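Local coordinates for protein laccase (Botrytis aclada, PDB 3SQR) that oxidises phenolic substrates at a copper centre and reduces dioxygen to water, probably serving in lignin degradation and detoxification of lignin-derived products, at residues D291-V296 against L376-A381. Numbering follows the deposited sequence.
Sequences DLVPIV and LVPHLA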
ATOM      1  N   ASP A 291      -2.619   7.103  -5.764  1.00 21.01           N
ATOM      2  CA  ASP A 291      -3.418   6.199  -4.974  1.00 20.35           C
ATOM      3  C   ASP A 291      -4.831   6.083  -5.547  1.00 20.87           C
ATOM      4  O   ASP A 291      -4.933   5.724  -6.697  1.00 20.03           O
ATOM      5  CB  ASP A 291      -3.353   6.684  -3.516  1.00 21.02           C
ATOM      6  CG  ASP A 291      -1.913   6.689  -2.978  1.00 22.32           C
ATOM      7  OD1 ASP A 291      -0.978   6.208  -3.673  1.00 21.47           O
ATOM      8  OD2 ASP A 291      -1.715   7.174  -1.823  1.00 22.74           O
ATOM      9  N   LEU A 292      -5.914   6.317  -4.767  1.00 21.33           N
ATOM     10  CA  LEU A 292      -7.287   6.228  -5.282  1.00 22.56           C
ATOM     11  C   LEU A 292      -7.925   7.592  -5.516  1.00 22.90           C
ATOM     12  O   LEU A 292      -9.144   7.733  -5.479  1.00 21.02           O
ATOM     13  CB  LEU A 292      -8.174   5.344  -4.401  1.00 21.25           C
ATOM     14  CG  LEU A 292      -7.806   3.854  -4.420  1.00 19.75           C
ATOM     15  CD1 LEU A 292      -8.253   3.147  -3.053  1.00 21.32           C
ATOM     16  CD2 LEU A 292      -8.468   3.168  -5.564  1.00 20.21           C
ATOM     17  N   VAL A 293      -7.069   8.526  -5.912  1.00 23.14           N
ATOM     18  CA  VAL A 293      -7.526   9.910  -6.204  1.00 21.93           C
ATOM     19  C   VAL A 293      -7.013  10.351  -7.565  1.00 21.52           C
ATOM     20  O   VAL A 293      -5.802  10.556  -7.781  1.00 21.30           O
ATOM     21  CB  VAL A 293      -6.994  10.817  -5.158  1.00 21.56           C
ATOM     22  CG1 VAL A 293      -7.417  12.301  -5.389  1.00 23.67           C
ATOM     23  CG2 VAL A 293      -7.437  10.363  -3.709  1.00 20.02           C
ATOM     24  N   PRO A 294      -7.944  10.554  -8.479  1.00 23.11           N
ATOM     25  CA  PRO A 294      -7.599  11.115  -9.761  1.00 23.60           C
ATOM     26  C   PRO A 294      -7.043  12.529  -9.640  1.00 22.84           C
ATOM     27  O   PRO A 294      -7.509  13.325  -8.845  1.00 23.70           O
ATOM     28  CB  PRO A 294      -8.953  11.085 -10.483  1.00 24.18           C
ATOM     29  CG  PRO A 294      -9.674   9.997  -9.881  1.00 24.71           C
ATOM     30  CD  PRO A 294      -9.365  10.162  -8.466  1.00 22.55           C
ATOM     31  N   ILE A 295      -5.996  12.821 -10.419  1.00 23.86           N
ATOM     32  CA  ILE A 295      -5.331  14.108 -10.350  1.00 23.44           C
ATOM     33  C   ILE A 295      -5.379  14.751 -11.730  1.00 24.85           C
ATOM     34  O   ILE A 295      -5.603  14.099 -12.715  1.00 25.46           O
ATOM     35  CB  ILE A 295      -3.854  14.027  -9.868  1.00 24.14           C
ATOM     36  CG1 ILE A 295      -2.988  13.194 -10.798  1.00 23.87           C
ATOM     37  CG2 ILE A 295      -3.779  13.400  -8.401  1.00 23.23           C
ATOM     38  CD1 ILE A 295      -1.437  13.351 -10.550  1.00 24.78           C
ATOM     39  N   VAL A 296      -5.223  16.062 -11.730  1.00 25.50           N
ATOM     40  CA  VAL A 296      -5.013  16.787 -12.988  1.00 26.35           C
ATOM     41  C   VAL A 296      -3.781  16.201 -13.649  1.00 26.30           C
ATOM     42  O   VAL A 296      -2.718  16.199 -13.051  1.00 26.26           O
ATOM     43  CB  VAL A 296      -4.837  18.269 -12.682  1.00 27.22           C
ATOM     44  CG1 VAL A 296      -4.566  19.077 -14.029  1.00 28.30           C
ATOM     45  CG2 VAL A 296      -6.058  18.720 -12.013  1.00 26.90           C
ATOM     46  N   LEU A 376       0.797  17.240  -7.672  1.00 25.54           N
ATOM     47  CA  LEU A 376      -0.244  16.295  -7.309  1.00 24.68           C
ATOM     48  C   LEU A 376      -1.539  17.027  -6.925  1.00 25.03           C
ATOM     49  O   LEU A 376      -1.829  17.230  -5.716  1.00 27.23           O
ATOM     50  CB  LEU A 376       0.277  15.447  -6.169  1.00 22.43           C
ATOM     51  CG  LEU A 376       1.550  14.616  -6.401  1.00 22.03           C
ATOM     52  CD1 LEU A 376       1.838  13.776  -5.088  1.00 23.46           C
ATOM     53  CD2 LEU A 376       1.427  13.733  -7.652  1.00 24.91           C
ATOM     54  N   VAL A 377      -2.315  17.391  -7.939  1.00 24.94           N
ATOM     55  CA  VAL A 377      -3.507  18.225  -7.757  1.00 25.49           C
ATOM     56  C   VAL A 377      -4.732  17.423  -8.041  1.00 24.36           C
ATOM     57  O   VAL A 377      -4.965  17.076  -9.148  1.00 25.52           O
ATOM     58  CB  VAL A 377      -3.454  19.463  -8.703  1.00 24.86           C
ATOM     59  CG1 VAL A 377      -4.686  20.388  -8.464  1.00 29.89           C
ATOM     60  CG2 VAL A 377      -2.144  20.174  -8.469  1.00 29.28           C
ATOM     61  N   PRO A 378      -5.508  17.058  -6.999  1.00 25.73           N
ATOM     62  CA  PRO A 378      -6.710  16.284  -7.201  1.00 25.30           C
ATOM     63  C   PRO A 378      -7.616  16.980  -8.191  1.00 26.95           C
ATOM     64  O   PRO A 378      -7.768  18.221  -8.158  1.00 25.69           O
ATOM     65  CB  PRO A 378      -7.323  16.202  -5.795  1.00 25.40           C
ATOM     66  CG  PRO A 378      -6.112  16.331  -4.896  1.00 26.96           C
ATOM     67  CD  PRO A 378      -5.295  17.385  -5.592  1.00 25.96           C
ATOM     68  N   HIS A 379      -8.191  16.190  -9.069  1.00 26.71           N
ATOM     69  CA  HIS A 379      -9.111  16.709 -10.045  1.00 27.28           C
ATOM     70  C   HIS A 379     -10.363  17.211  -9.343  1.00 28.86           C
ATOM     71  O   HIS A 379     -10.877  18.312  -9.665  1.00 27.34           O
ATOM     72  CB  HIS A 379      -9.505  15.650 -11.066  1.00 27.38           C
ATOM     73  CG  HIS A 379     -10.604  16.116 -11.949  1.00 28.25           C
ATOM     74  ND1 HIS A 379     -10.350  16.730 -13.159  1.00 32.22           N
ATOM     75  CD2 HIS A 379     -11.942  16.192 -11.754  1.00 30.98           C
ATOM     76  CE1 HIS A 379     -11.499  17.128 -13.694  1.00 31.10           C
ATOM     77  NE2 HIS A 379     -12.480  16.816 -12.868  1.00 28.03           N
ATOM     78  N   LEU A 380     -10.924  16.364  -8.483  1.00 26.27           N
ATOM     79  CA  LEU A 380     -11.953  16.802  -7.569  1.00 27.17           C
ATOM     80  C   LEU A 380     -11.357  17.629  -6.434  1.00 25.57           C
ATOM     81  O   LEU A 380     -10.723  17.100  -5.463  1.00 25.55           O
ATOM     82  CB  LEU A 380     -12.755  15.616  -7.023  1.00 26.24           C
ATOM     83  CG  LEU A 380     -13.894  16.001  -6.081  1.00 27.73           C
ATOM     84  CD1 LEU A 380     -15.192  16.209  -6.803  1.00 31.80           C
ATOM     85  CD2 LEU A 380     -14.059  14.878  -5.019  1.00 26.11           C
ATOM     86  N   ALA A 381     -11.496  18.944  -6.547  1.00 25.88           N
ATOM     87  CA  ALA A 381     -10.854  19.859  -5.631  1.00 25.38           C
ATOM     88  C   ALA A 381     -11.586  19.919  -4.305  1.00 26.32           C
ATOM     89  O   ALA A 381     -12.816  20.106  -4.254  1.00 26.41           O
ATOM     90  CB  ALA A 381     -10.801  21.326  -6.252  1.00 24.48           C
TER
HETATM   91  O   HOH W   1     -10.144  13.694  -8.117  1.00 23.71           O
HETATM   92  O   HOH W   2      -1.788  17.219 -10.746  1.00 27.74           O
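Ile295 and Pro378 meet in a single beta bridge, by which a linker segment docks on the outermost strand, 293-300, of a cupredoxin-like sheet in this three-domain multicopper oxidase. The linker, 376-381, belongs to the loop running from strand 344-348 to strand 387-398, and it illustrates how an irregular loop can pair with an edge strand at one point without becoming a further strand of the sheet. Two backbone bonds flank the bridged pair: His379 N donates to Pro294 O at 3.0 Å, and Val296 N to Val377 O at 2.8 Å. End to end the touching parts run about 91° apart, consistent with a pairing that stops after one bridge.

The close-packed part centres on Val377 O, which lies 3.2 Å from Ile295 CA and 3.3 Å from Ile295 CB. With chi1 near +61°, Ile295 sets CG1 between its backbone N and carbonyl carbon, and CD1 reaches Leu376 CD2 at 4.1 Å. In the buried interior Val293 CG1 abuts Pro378 CB, and Arg498 packs against both residues. The more open side holds Val296, whose CG2 lies 3.5 Å from Val377 O and, more loosely, 4.2 Å from Val377 CG1, and His379, whose NE2 bonds Asp55 OD1. Two waters extend the backbone pairing: one links Val296 O to Val377 N, while the other donates to Pro294 O and accepts from Leu380 N, the water oxygen lying 2.8 Å from Leu380 N.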